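Local coordinates for gram-positive cocci surface proteins LPxTG domain-containing protein (Streptococcus pneumoniae, PDB 3NZ3) that probably mediates adhesion of the bacterium to host mucin, this chain being the mucin-binding domain of a cell-wall-attached surface protein, at residues Q35-D40 against V105-L110; E39-P44 against D71-G76; P87-Q92 against K101-R106. All blocks are in the same frame, centred on the assembly; numbering follows the deposited sequence.

Contact 1. Residues Q35-D40 against V105-L110; sequences QNVKED and VRYDRL
Val37 and Lys38 both approach the Tyr107 ring, the one flat group in this contact, obliquely and at successive points along its length. Val37 supplies a single methyl: CG2 lies 3.7 Å from Tyr107 CD1 and 4.2 Å from Tyr107 CE1, on the ring side nearer the backbone. Lys38 meets the other end, its CD being 3.7 Å from Tyr107 OH. The CA atoms of Val37 and Tyr107 are 8.1 Å apart. Tyr107 CG is opposite its own carbonyl carbon (chi1 -64°), and from there the ring reaches across to residues 37 and 38. Lys38 bends at chi3 (67°), which carries its ammonium group no nearer than 4.1 Å, measured from NZ to Tyr107 OH, and this is not a hydrogen bond. The cation-pi partner of Lys38 is instead Tyr28, on strand 14-30, while the Tyr107 hydroxyl bonds to the carbonyl oxygen of Gly76. Ile78 and Tyr81, from a loop, touch both Val37 and Tyr107 and extend the apolar cluster. Strand 101-107 runs parallel to strand 14-30, and the corner of the chain at Lys38 lies beside the Tyr107 end of strand 101-107 in this all-beta, Ig-like domain. No hydrogen bond joins the two segments. The chemistry is therefore one of dispersion along a buried phenol, whose polar end is satisfied by a third part of the chain, with a lysine methylene rather than its charge touching the oxygen.

Contact 2. Residues E39-P44 against D71-G76; sequences EDVVQP and DEVISG
Gln43 and Val41 on strand 39-53 face Val73 on strand 68-74, and Asp71 in the irregular stretch that interrupts it, between the two beta-sheets of the Ig-like domain, one a mixed four-stranded sheet and the other an antiparallel pair. The CA atoms are too far apart for backbone pairing, Val41 to Val73 measuring 8.4 Å, so side chains make the join. The close part centres on Val73. Its CG2 lies 3.3 Å from Gln43 NE2, well out of the plane of the amide, and the Gln43 and Val73 side chains come in from opposite directions. The same methyl meets Val41 CG1 tip to tip at 4.0 Å, an ordinary van der Waals separation. Ile26 and Tyr28 of strand 14-30 also touch Val73 and deepen this apolar patch. The amide nitrogen itself is held by one good bond: Gln43 NE2 donates to Asp71 O over 3.0 Å, with an N-H...O angle of 166°. That oxygen lies almost in the plane of the amide, whereas the donor is tilted 30° from the plane of the Asp71 carbonyl. Extension of the glutamine beyond CG (chi2 -176°) spans the distance between the sheets. Conditions slacken toward the solvent, where the Asp71 side chain comes no nearer than its CB, 4.1 Å from Gln43 NE2. Glu72 has its CB directed away from strand 39-53, and its OE2 hydrogen-bonds to Thr88 OG1. The second end of the amide is engaged within its own sheet: Gln43 OE1 accepts a hydrogen bond from NE of Arg24.

Contact 3. Residues P87-Q92 against K101-R106; sequences PTVESQ and KEITVR. With SO4 (sulfate ion), chain C.
The Val89 and Ile103 side chains point opposite ways and pass alongside one another, bringing Val89 CG1 to 3.5 Å from Ile103 CD1. The short runs 89-92 and 101-105 are directed 160° apart, and with the CA atoms of Val89 and Ile103 8.1 Å apart they make no strand pair. The other valine branch crosses Val105 at a slant, Val89 CG2 lying 4.0 Å from both Val105 CG2 and Ile103 CG2, so Ile103 meets both methyls and Val105 one. This joins strand 88-94 of the two-stranded sheet to strand 101-107, outermost in the larger sheet within this chain. Gln92 and Lys101 cross at about a right angle. Bends in Lys101 at chi2 (-81°) and chi4 (59°) swing its NZ back to Gln92 OE1 in a weak hydrogen bond of 3.2 Å. Lys101 NZ also donates to sulfate O2 over 3.1 Å. A water accepts from both Gln92 NE2 and Lys101 NZ and may donate to that same oxygen, though its acceptors outnumber its protons. Ser99 N also bonds the sulfate, probably from the crystallisation liquor. The contact is thus apolar where buried and polar where exposed, the positive charge of Lys101 probably drawing the anion.

All three contacts bridge parts of the domain through side chains, without backbone pairing across their segments. Contacts 1 and 3 are partly buried and share strand 101-107; contact 2 lies nearer the surface and, like contact 1, uses strand 39-53. Contacts 2 and 3 are close neighbours, their centres about 7 Å apart: strands 68-74 and 88-94 are adjacent in one sheet, and Ser75 N probably hydrogen-bonds to Pro87 O. The centre of contact 1 lies about 13 Å from the centre of each of the others. Chemistry follows position: aromatic and aliphatic in contact 1, amide-to-carbonyl beside valines in contact 2, and apolar grading into an ion-and-water cluster in contact 3.

Contact 1. Residues Q35-D40 against V105-L110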
ATOM      1  N   GLN A  35       9.635 -17.456   8.464  1.00 24.66           N
ATOM      2  CA  GLN A  35       8.669 -17.212   9.538  1.00 24.74           C
ATOM      3  C   GLN A  35       8.493 -15.702   9.699  1.00 23.92           C
ATOM      4  O   GLN A  35       9.466 -14.955   9.604  1.00 23.35           O
ATOM      5  CB  GLN A  35       9.189 -17.823  10.843  1.00 25.49           C
ATOM      6  CG  GLN A  35       8.114 -18.213  11.851  1.00 28.23           C
ATOM      7  CD  GLN A  35       7.305 -19.428  11.418  1.00 29.82           C
ATOM      8  OE1 GLN A  35       6.088 -19.411  11.487  1.00 32.10           O
ATOM      9  NE2 GLN A  35       7.985 -20.487  10.967  1.00 32.49           N
ATOM     10  N   ASN A  36       7.257 -15.246   9.910  1.00 23.13           N
ATOM     11  CA  ASN A  36       7.019 -13.824  10.145  1.00 22.90           C
ATOM     12  C   ASN A  36       7.518 -13.417  11.526  1.00 23.02           C
ATOM     13  O   ASN A  36       7.147 -14.026  12.532  1.00 22.80           O
ATOM     14  CB  ASN A  36       5.541 -13.455   9.956  1.00 22.62           C
ATOM     15  CG  ASN A  36       5.066 -13.678   8.530  1.00 22.80           C
ATOM     16  OD1 ASN A  36       4.819 -14.810   8.125  1.00 23.45           O
ATOM     17  ND2 ASN A  36       4.937 -12.599   7.761  1.00 20.46           N
ATOM     18  N   VAL A  37       8.376 -12.400  11.563  1.00 23.05           N
ATOM     19  CA  VAL A  37       9.040 -11.989  12.802  1.00 23.19           C
ATOM     20  C   VAL A  37       8.451 -10.709  13.402  1.00 23.93           C
ATOM     21  O   VAL A  37       8.814 -10.310  14.522  1.00 24.14           O
ATOM     22  CB  VAL A  37      10.571 -11.865  12.615  1.00 23.08           C
ATOM     23  CG1 VAL A  37      11.176 -13.240  12.349  1.00 22.99           C
ATOM     24  CG2 VAL A  37      10.909 -10.902  11.483  1.00 22.71           C
ATOM     25  N   LYS A  38       7.554 -10.081  12.641  1.00 23.87           N
ATOM     26  CA  LYS A  38       6.806  -8.893  13.048  1.00 24.48           C
ATOM     27  C   LYS A  38       5.432  -8.953  12.389  1.00 24.18           C
ATOM     28  O   LYS A  38       5.249  -9.658  11.390  1.00 23.91           O
ATOM     29  CB  LYS A  38       7.509  -7.615  12.576  1.00 24.77           C
ATOM     30  CG  LYS A  38       8.543  -7.031  13.512  1.00 26.80           C
ATOM     31  CD  LYS A  38       9.298  -5.871  12.839  1.00 30.87           C
ATOM     32  CE  LYS A  38       8.391  -4.671  12.596  1.00 32.69           C
ATOM     33  NZ  LYS A  38       9.149  -3.406  12.385  1.00 34.73           N
ATOM     34  N   GLU A  39       4.474  -8.207  12.939  1.00 23.86           N
ATOM     35  CA  GLU A  39       3.160  -8.055  12.311  1.00 23.87           C
ATOM     36  C   GLU A  39       3.284  -7.378  10.946  1.00 23.10           C
ATOM     37  O   GLU A  39       4.115  -6.485  10.762  1.00 23.11           O
ATOM     38  CB  GLU A  39       2.236  -7.216  13.193  1.00 24.32           C
ATOM     39  CG  GLU A  39       1.509  -7.985  14.276  0.50 25.96           C
ATOM     40  CD  GLU A  39       0.164  -7.366  14.608  0.50 28.29           C
ATOM     41  OE1 GLU A  39       0.104  -6.138  14.817  0.70 29.53           O
ATOM     42  OE2 GLU A  39      -0.841  -8.106  14.648  0.70 30.62           O
ATOM     43  N   ASP A  40       2.450  -7.802  10.002  1.00 22.62           N
ATOM     44  CA  ASP A  40       2.309  -7.110   8.725  1.00 22.34           C
ATOM     45  C   ASP A  40       1.920  -5.658   8.946  1.00 22.23           C
ATOM     46  O   ASP A  40       1.183  -5.350   9.887  1.00 21.96           O
ATOM     47  CB  ASP A  40       1.215  -7.764   7.883  1.00 22.71           C
ATOM     48  CG  ASP A  40       1.671  -9.028   7.201  1.00 23.33           C
ATOM     49  OD1 ASP A  40       2.870  -9.382   7.290  1.00 23.16           O
ATOM     50  OD2 ASP A  40       0.812  -9.664   6.554  1.00 24.93           O
ATOM     51  N   VAL A 105      10.518  -7.479   4.048  1.00 21.49           N
ATOM     52  CA  VAL A 105      11.739  -7.101   4.733  1.00 21.57           C
ATOM     53  C   VAL A 105      12.278  -8.368   5.397  1.00 22.21           C
ATOM     54  O   VAL A 105      11.536  -9.078   6.081  1.00 22.11           O
ATOM     55  CB  VAL A 105      11.461  -5.998   5.792  1.00 21.60           C
ATOM     56  CG1 VAL A 105      12.720  -5.641   6.573  1.00 21.14           C
ATOM     57  CG2 VAL A 105      10.865  -4.748   5.126  1.00 21.05           C
ATOM     58  N   ARG A 106      13.563  -8.653   5.188  1.00 22.74           N
ATOM     59  CA  ARG A 106      14.165  -9.900   5.673  1.00 23.20           C
ATOM     60  C   ARG A 106      15.215  -9.683   6.755  1.00 23.45           C
ATOM     61  O   ARG A 106      16.132  -8.866   6.599  1.00 22.93           O
ATOM     62  CB  ARG A 106      14.751 -10.707   4.510  1.00 23.31           C
ATOM     63  CG  ARG A 106      13.692 -11.356   3.643  1.00 24.30           C
ATOM     64  CD  ARG A 106      14.264 -12.021   2.410  1.00 26.83           C
ATOM     65  NE  ARG A 106      13.201 -12.674   1.642  1.00 28.86           N
ATOM     66  CZ  ARG A 106      12.506 -12.091   0.665  1.00 29.88           C
ATOM     67  NH1 ARG A 106      12.750 -10.834   0.319  1.00 28.93           N
ATOM     68  NH2 ARG A 106      11.557 -12.772   0.031  1.00 29.90           N
ATOM     69  N   TYR A 107      15.061 -10.429   7.852  1.00 24.16           N
ATOM     70  CA  TYR A 107      15.991 -10.405   8.975  1.00 24.94           C
ATOM     71  C   TYR A 107      16.747 -11.723   9.041  1.00 25.75           C
ATOM     72  O   TYR A 107      16.157 -12.810   8.937  1.00 25.54           O
ATOM     73  CB  TYR A 107      15.259 -10.202  10.307  1.00 25.09           C
ATOM     74  CG  TYR A 107      14.533  -8.883  10.472  1.00 24.83           C
ATOM     75  CD1 TYR A 107      13.320  -8.646   9.824  1.00 24.29           C
ATOM     76  CD2 TYR A 107      15.036  -7.889  11.312  1.00 24.86           C
ATOM     77  CE1 TYR A 107      12.636  -7.433   9.988  1.00 24.71           C
ATOM     78  CE2 TYR A 107      14.362  -6.681  11.486  1.00 24.66           C
ATOM     79  CZ  TYR A 107      13.160  -6.463  10.817  1.00 25.09           C
ATOM     80  OH  TYR A 107      12.486  -5.273  10.983  1.00 24.85           O
ATOM     81  N   ASP A 108      18.055 -11.628   9.222  1.00 26.44           N
ATOM     82  CA  ASP A 108      18.875 -12.818   9.378  1.00 27.52           C
ATOM     83  C   ASP A 108      19.346 -12.871  10.828  1.00 27.78           C
ATOM     84  O   ASP A 108      19.741 -11.851  11.389  1.00 27.54           O
ATOM     85  CB  ASP A 108      20.057 -12.766   8.413  1.00 27.97           C
ATOM     86  CG  ASP A 108      20.580 -14.149   8.040  1.00 29.10           C
ATOM     87  OD1 ASP A 108      19.940 -15.168   8.388  1.00 30.80           O
ATOM     88  OD2 ASP A 108      21.642 -14.207   7.391  1.00 30.92           O
ATOM     89  N   ARG A 109      19.272 -14.053  11.437  1.00 28.34           N
ATOM     90  CA  ARG A 109      19.702 -14.225  12.824  1.00 28.76           C
ATOM     91  C   ARG A 109      21.176 -13.859  12.996  1.00 29.35           C
ATOM     92  O   ARG A 109      21.962 -13.967  12.052  1.00 28.91           O
ATOM     93  CB  ARG A 109      19.429 -15.655  13.316  1.00 28.88           C
ATOM     94  CG  ARG A 109      20.131 -16.756  12.531  1.00 28.87           C
ATOM     95  CD  ARG A 109      19.863 -18.129  13.153  1.00 28.42           C
ATOM     96  NE  ARG A 109      20.928 -19.073  12.812  0.30 27.71           N
ATOM     97  CZ  ARG A 109      21.049 -20.302  13.311  0.30 27.21           C
ATOM     98  NH1 ARG A 109      20.163 -20.771  14.180  0.30 26.45           N
ATOM     99  NH2 ARG A 109      22.060 -21.069  12.931  0.30 27.42           N
ATOM    100  N   LEU A 110      21.535 -13.424  14.202  1.00 30.10           N
ATOM    101  CA  LEU A 110      22.914 -13.065  14.530  1.00 31.28           C
ATOM    102  C   LEU A 110      23.891 -14.194  14.204  1.00 32.08           C
ATOM    103  O   LEU A 110      23.534 -15.378  14.272  1.00 31.66           O
ATOM    104  CB  LEU A 110      23.032 -12.668  16.006  1.00 31.03           C
ATOM    105  CG  LEU A 110      22.396 -11.344  16.437  1.00 31.20           C
ATOM    106  CD1 LEU A 110      22.475 -11.178  17.950  1.00 30.99           C
ATOM    107  CD2 LEU A 110      23.046 -10.149  15.727  1.00 31.19           C
TER

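Contact 2. Residues E39-P44 against D71-G76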
ATOM      1  N   GLU A  39       4.474  -8.207  12.939  1.00 23.86           N
ATOM      2  CA  GLU A  39       3.160  -8.055  12.311  1.00 23.87           C
ATOM      3  C   GLU A  39       3.284  -7.378  10.946  1.00 23.10           C
ATOM      4  O   GLU A  39       4.115  -6.485  10.762  1.00 23.11           O
ATOM      5  CB  GLU A  39       2.236  -7.216  13.193  1.00 24.32           C
ATOM      6  CG  GLU A  39       1.509  -7.985  14.276  0.50 25.96           C
ATOM      7  CD  GLU A  39       0.164  -7.366  14.608  0.50 28.29           C
ATOM      8  OE1 GLU A  39       0.104  -6.138  14.817  0.70 29.53           O
ATOM      9  OE2 GLU A  39      -0.841  -8.106  14.648  0.70 30.62           O
ATOM     10  N   ASP A  40       2.450  -7.802  10.002  1.00 22.62           N
ATOM     11  CA  ASP A  40       2.309  -7.110   8.725  1.00 22.34           C
ATOM     12  C   ASP A  40       1.920  -5.658   8.946  1.00 22.23           C
ATOM     13  O   ASP A  40       1.183  -5.350   9.887  1.00 21.96           O
ATOM     14  CB  ASP A  40       1.215  -7.764   7.883  1.00 22.71           C
ATOM     15  CG  ASP A  40       1.671  -9.028   7.201  1.00 23.33           C
ATOM     16  OD1 ASP A  40       2.870  -9.382   7.290  1.00 23.16           O
ATOM     17  OD2 ASP A  40       0.812  -9.664   6.554  1.00 24.93           O
ATOM     18  N   VAL A  41       2.418  -4.775   8.081  1.00 21.60           N
ATOM     19  CA  VAL A  41       1.933  -3.396   8.010  1.00 21.32           C
ATOM     20  C   VAL A  41       1.065  -3.262   6.748  1.00 21.42           C
ATOM     21  O   VAL A  41       1.519  -3.545   5.635  1.00 21.36           O
ATOM     22  CB  VAL A  41       3.100  -2.365   8.031  1.00 21.30           C
ATOM     23  CG1 VAL A  41       2.621  -0.973   7.616  1.00 20.85           C
ATOM     24  CG2 VAL A  41       3.738  -2.308   9.427  1.00 20.93           C
ATOM     25  N   VAL A  42      -0.191  -2.865   6.936  1.00 21.10           N
ATOM     26  CA  VAL A  42      -1.145  -2.772   5.831  1.00 20.95           C
ATOM     27  C   VAL A  42      -1.477  -1.297   5.603  1.00 20.57           C
ATOM     28  O   VAL A  42      -1.881  -0.593   6.540  1.00 20.19           O
ATOM     29  CB  VAL A  42      -2.425  -3.610   6.105  1.00 21.04           C
ATOM     30  CG1 VAL A  42      -3.455  -3.471   4.962  1.00 21.73           C
ATOM     31  CG2 VAL A  42      -2.076  -5.087   6.307  1.00 21.76           C
ATOM     32  N   GLN A  43      -1.284  -0.835   4.366  1.00 19.65           N
ATOM     33  CA  GLN A  43      -1.469   0.577   4.018  1.00 19.40           C
ATOM     34  C   GLN A  43      -2.498   0.769   2.897  1.00 19.01           C
ATOM     35  O   GLN A  43      -2.127   0.820   1.716  1.00 19.10           O
ATOM     36  CB  GLN A  43      -0.131   1.217   3.617  1.00 19.54           C
ATOM     37  CG  GLN A  43       0.988   1.037   4.647  1.00 19.08           C
ATOM     38  CD  GLN A  43       2.255   1.764   4.274  1.00 19.37           C
ATOM     39  OE1 GLN A  43       2.868   1.498   3.233  1.00 19.49           O
ATOM     40  NE2 GLN A  43       2.666   2.685   5.127  1.00 18.67           N
ATOM     41  N   PRO A  44      -3.793   0.874   3.259  1.00 18.78           N
ATOM     42  CA  PRO A  44      -4.833   1.065   2.250  1.00 18.26           C
ATOM     43  C   PRO A  44      -5.023   2.537   1.890  1.00 18.36           C
ATOM     44  O   PRO A  44      -5.068   3.401   2.768  1.00 18.23           O
ATOM     45  CB  PRO A  44      -6.084   0.504   2.924  1.00 18.99           C
ATOM     46  CG  PRO A  44      -5.846   0.698   4.404  1.00 18.75           C
ATOM     47  CD  PRO A  44      -4.352   0.756   4.622  1.00 18.54           C
ATOM     48  N   ASP A  71       2.773   5.804   3.327  1.00 20.79           N
ATOM     49  CA  ASP A  71       3.786   6.423   4.171  1.00 22.05           C
ATOM     50  C   ASP A  71       5.038   5.557   4.289  1.00 22.12           C
ATOM     51  O   ASP A  71       4.982   4.328   4.151  1.00 22.20           O
ATOM     52  CB  ASP A  71       3.237   6.696   5.573  1.00 22.30           C
ATOM     53  CG  ASP A  71       2.195   7.792   5.596  1.00 23.82           C
ATOM     54  OD1 ASP A  71       2.175   8.637   4.676  1.00 25.00           O
ATOM     55  OD2 ASP A  71       1.386   7.798   6.547  1.00 26.00           O
ATOM     56  N   GLU A  72       6.159   6.217   4.551  1.00 22.50           N
ATOM     57  CA  GLU A  72       7.395   5.534   4.912  1.00 22.50           C
ATOM     58  C   GLU A  72       7.173   4.671   6.151  1.00 22.39           C
ATOM     59  O   GLU A  72       6.461   5.070   7.085  1.00 21.92           O
ATOM     60  CB  GLU A  72       8.520   6.552   5.173  1.00 23.09           C
ATOM     61  CG  GLU A  72       9.807   5.912   5.689  1.00 24.33           C
ATOM     62  CD  GLU A  72      10.886   6.904   6.114  1.00 27.58           C
ATOM     63  OE1 GLU A  72      10.556   7.998   6.609  1.00 28.32           O
ATOM     64  OE2 GLU A  72      12.082   6.564   5.966  1.00 29.31           O
ATOM     65  N   VAL A  73       7.771   3.480   6.148  1.00 22.07           N
ATOM     66  CA  VAL A  73       7.746   2.608   7.319  1.00 22.29           C
ATOM     67  C   VAL A  73       9.163   2.147   7.664  1.00 22.67           C
ATOM     68  O   VAL A  73       9.780   1.400   6.907  1.00 21.95           O
ATOM     69  CB  VAL A  73       6.823   1.373   7.119  1.00 22.08           C
ATOM     70  CG1 VAL A  73       6.783   0.526   8.380  1.00 21.92           C
ATOM     71  CG2 VAL A  73       5.402   1.807   6.741  1.00 22.17           C
ATOM     72  N   ILE A  74       9.664   2.608   8.808  1.00 23.68           N
ATOM     73  CA  ILE A  74      10.975   2.189   9.316  1.00 24.65           C
ATOM     74  C   ILE A  74      10.872   0.746   9.831  1.00 25.23           C
ATOM     75  O   ILE A  74       9.966   0.415  10.602  1.00 25.05           O
ATOM     76  CB  ILE A  74      11.480   3.150  10.428  1.00 24.69           C
ATOM     77  CG1 ILE A  74      11.630   4.575   9.873  1.00 25.25           C
ATOM     78  CG2 ILE A  74      12.811   2.670  11.023  1.00 24.58           C
ATOM     79  CD1 ILE A  74      11.604   5.660  10.945  1.00 27.72           C
ATOM     80  N   SER A  75      11.781  -0.112   9.372  1.00 25.87           N
ATOM     81  CA  SER A  75      11.842  -1.496   9.839  1.00 26.66           C
ATOM     82  C   SER A  75      12.557  -1.524  11.184  1.00 27.55           C
ATOM     83  O   SER A  75      13.746  -1.218  11.267  1.00 28.22           O
ATOM     84  CB  SER A  75      12.586  -2.383   8.834  1.00 26.15           C
ATOM     85  OG  SER A  75      12.111  -2.207   7.508  1.00 25.24           O
ATOM     86  N   GLY A  76      11.836  -1.889  12.239  1.00 28.64           N
ATOM     87  CA  GLY A  76      12.406  -1.871  13.594  1.00 29.51           C
ATOM     88  C   GLY A  76      13.455  -2.948  13.809  1.00 29.88           C
ATOM     89  O   GLY A  76      13.513  -3.922  13.056  1.00 30.26           O
TER

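Contact 3. Residues P87-Q92 against K101-R106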
ATOM      1  N   PRO A  87      16.261  -1.208   5.797  1.00 22.98           N
ATOM      2  CA  PRO A  87      16.076  -0.462   7.047  1.00 23.11           C
ATOM      3  C   PRO A  87      14.780   0.357   7.070  1.00 23.24           C
ATOM      4  O   PRO A  87      14.187   0.559   8.135  1.00 22.92           O
ATOM      5  CB  PRO A  87      17.305   0.456   7.103  1.00 23.18           C
ATOM      6  CG  PRO A  87      17.820   0.510   5.711  1.00 23.48           C
ATOM      7  CD  PRO A  87      17.501  -0.812   5.103  1.00 23.12           C
ATOM      8  N   THR A  88      14.346   0.815   5.903  1.00 23.64           N
ATOM      9  CA  THR A  88      13.101   1.575   5.804  1.00 24.10           C
ATOM     10  C   THR A  88      12.449   1.388   4.437  1.00 23.93           C
ATOM     11  O   THR A  88      13.125   1.410   3.405  1.00 24.01           O
ATOM     12  CB  THR A  88      13.313   3.081   6.131  1.00 24.10           C
ATOM     13  OG1 THR A  88      12.058   3.775   6.067  1.00 25.89           O
ATOM     14  CG2 THR A  88      14.296   3.727   5.169  1.00 24.86           C
ATOM     15  N   VAL A  89      11.134   1.178   4.450  1.00 23.84           N
ATOM     16  CA  VAL A  89      10.339   1.107   3.229  1.00 23.77           C
ATOM     17  C   VAL A  89       9.882   2.539   2.906  1.00 23.96           C
ATOM     18  O   VAL A  89       9.223   3.184   3.730  1.00 23.65           O
ATOM     19  CB  VAL A  89       9.135   0.136   3.393  1.00 23.79           C
ATOM     20  CG1 VAL A  89       8.216   0.189   2.177  1.00 23.61           C
ATOM     21  CG2 VAL A  89       9.626  -1.303   3.622  1.00 23.88           C
ATOM     22  N   GLU A  90      10.255   3.026   1.725  1.00 24.05           N
ATOM     23  CA  GLU A  90      10.041   4.427   1.337  1.00 24.61           C
ATOM     24  C   GLU A  90       8.564   4.746   1.122  1.00 24.28           C
ATOM     25  O   GLU A  90       7.782   3.863   0.767  1.00 24.07           O
ATOM     26  CB  GLU A  90      10.819   4.761   0.054  1.00 25.04           C
ATOM     27  CG  GLU A  90      12.331   4.520   0.121  1.00 27.22           C
ATOM     28  CD  GLU A  90      13.050   5.439   1.097  1.00 28.96           C
ATOM     29  OE1 GLU A  90      12.705   6.639   1.165  0.30 29.13           O
ATOM     30  OE2 GLU A  90      13.971   4.958   1.792  0.30 29.29           O
ATOM     31  N   SER A  91       8.188   6.007   1.346  1.00 24.26           N
ATOM     32  CA  SER A  91       6.845   6.475   0.996  1.00 24.13           C
ATOM     33  C   SER A  91       6.685   6.428  -0.526  1.00 23.91           C
ATOM     34  O   SER A  91       7.671   6.534  -1.256  1.00 23.82           O
ATOM     35  CB  SER A  91       6.583   7.888   1.527  1.00 24.00           C
ATOM     36  OG  SER A  91       7.369   8.849   0.848  1.00 25.81           O
ATOM     37  N   GLN A  92       5.454   6.241  -0.999  1.00 23.27           N
ATOM     38  CA  GLN A  92       5.199   6.149  -2.437  1.00 23.16           C
ATOM     39  C   GLN A  92       3.875   6.810  -2.809  1.00 22.79           C
ATOM     40  O   GLN A  92       2.860   6.567  -2.157  1.00 21.98           O
ATOM     41  CB  GLN A  92       5.185   4.684  -2.895  1.00 23.22           C
ATOM     42  CG  GLN A  92       5.187   4.507  -4.422  1.00 24.66           C
ATOM     43  CD  GLN A  92       4.500   3.230  -4.879  1.00 26.67           C
ATOM     44  OE1 GLN A  92       5.027   2.128  -4.712  1.00 27.53           O
ATOM     45  NE2 GLN A  92       3.317   3.377  -5.478  1.00 27.69           N
ATOM     46  N   LYS A 101       0.741  -3.493  -3.818  1.00 25.52           N
ATOM     47  CA  LYS A 101       2.137  -3.886  -3.665  1.00 25.60           C
ATOM     48  C   LYS A 101       2.334  -4.705  -2.395  1.00 25.32           C
ATOM     49  O   LYS A 101       1.612  -4.534  -1.407  1.00 24.91           O
ATOM     50  CB  LYS A 101       3.066  -2.662  -3.643  1.00 25.50           C
ATOM     51  CG  LYS A 101       3.147  -1.873  -4.941  1.00 27.08           C
ATOM     52  CD  LYS A 101       4.091  -2.510  -5.956  1.00 29.14           C
ATOM     53  CE  LYS A 101       4.253  -1.623  -7.189  1.00 31.31           C
ATOM     54  NZ  LYS A 101       4.796  -0.255  -6.872  1.00 32.46           N
ATOM     55  N   GLU A 102       3.307  -5.609  -2.450  1.00 25.15           N
ATOM     56  CA  GLU A 102       3.756  -6.356  -1.291  1.00 25.00           C
ATOM     57  C   GLU A 102       5.269  -6.227  -1.222  1.00 24.88           C
ATOM     58  O   GLU A 102       5.963  -6.388  -2.230  1.00 25.35           O
ATOM     59  CB  GLU A 102       3.336  -7.822  -1.380  1.00 25.23           C
ATOM     60  CG  GLU A 102       1.864  -8.063  -1.089  1.00 26.47           C
ATOM     61  CD  GLU A 102       1.454  -9.518  -1.249  1.00 29.06           C
ATOM     62  OE1 GLU A 102       2.280 -10.416  -0.965  0.60 28.82           O
ATOM     63  OE2 GLU A 102       0.298  -9.760  -1.658  0.60 28.35           O
ATOM     64  N   ILE A 103       5.770  -5.890  -0.040  1.00 24.30           N
ATOM     65  CA  ILE A 103       7.203  -5.768   0.192  1.00 23.97           C
ATOM     66  C   ILE A 103       7.564  -6.694   1.350  1.00 23.56           C
ATOM     67  O   ILE A 103       6.849  -6.753   2.352  1.00 22.96           O
ATOM     68  CB  ILE A 103       7.601  -4.298   0.488  1.00 24.24           C
ATOM     69  CG1 ILE A 103       7.325  -3.420  -0.742  1.00 24.81           C
ATOM     70  CG2 ILE A 103       9.075  -4.189   0.906  1.00 24.22           C
ATOM     71  CD1 ILE A 103       7.535  -1.940  -0.526  1.00 27.44           C
ATOM     72  N   THR A 104       8.657  -7.435   1.196  1.00 22.93           N
ATOM     73  CA  THR A 104       9.144  -8.311   2.256  1.00 22.02           C
ATOM     74  C   THR A 104      10.486  -7.808   2.764  1.00 21.87           C
ATOM     75  O   THR A 104      11.453  -7.682   2.006  1.00 21.83           O
ATOM     76  CB  THR A 104       9.245  -9.778   1.783  1.00 22.46           C
ATOM     77  OG1 THR A 104       7.942 -10.253   1.418  1.00 20.53           O
ATOM     78  CG2 THR A 104       9.811 -10.672   2.885  1.00 21.48           C
ATOM     79  N   VAL A 105      10.518  -7.479   4.048  1.00 21.49           N
ATOM     80  CA  VAL A 105      11.739  -7.101   4.733  1.00 21.57           C
ATOM     81  C   VAL A 105      12.278  -8.368   5.397  1.00 22.21           C
ATOM     82  O   VAL A 105      11.536  -9.078   6.081  1.00 22.11           O
ATOM     83  CB  VAL A 105      11.461  -5.998   5.792  1.00 21.60           C
ATOM     84  CG1 VAL A 105      12.720  -5.641   6.573  1.00 21.14           C
ATOM     85  CG2 VAL A 105      10.865  -4.748   5.126  1.00 21.05           C
ATOM     86  N   ARG A 106      13.563  -8.653   5.188  1.00 22.74           N
ATOM     87  CA  ARG A 106      14.165  -9.900   5.673  1.00 23.20           C
ATOM     88  C   ARG A 106      15.215  -9.683   6.755  1.00 23.45           C
ATOM     89  O   ARG A 106      16.132  -8.866   6.599  1.00 22.93           O
ATOM     90  CB  ARG A 106      14.751 -10.707   4.510  1.00 23.31           C
ATOM     91  CG  ARG A 106      13.692 -11.356   3.643  1.00 24.30           C
ATOM     92  CD  ARG A 106      14.264 -12.021   2.410  1.00 26.83           C
ATOM     93  NE  ARG A 106      13.201 -12.674   1.642  1.00 28.86           N
ATOM     94  CZ  ARG A 106      12.506 -12.091   0.665  1.00 29.88           C
ATOM     95  NH1 ARG A 106      12.750 -10.834   0.319  1.00 28.93           N
ATOM     96  NH2 ARG A 106      11.557 -12.772   0.031  1.00 29.90           N
TER
HETATM   97  S   SO4 C 401       3.343   0.940 -10.129  0.50 38.91           S
HETATM   98  O1  SO4 C 401       1.981   0.459  -9.927  0.50 37.65           O
HETATM   99  O2  SO4 C 401       3.744   1.757  -8.988  0.50 38.57           O
HETATM  100  O3  SO4 C 401       4.244  -0.202 -10.255  0.50 38.38           O
HETATM  101  O4  SO4 C 401       3.419   1.750 -11.340  0.50 38.53           O
HETATM  102  O   HOH W   1       2.146   0.968  -6.952  1.00 38.76           O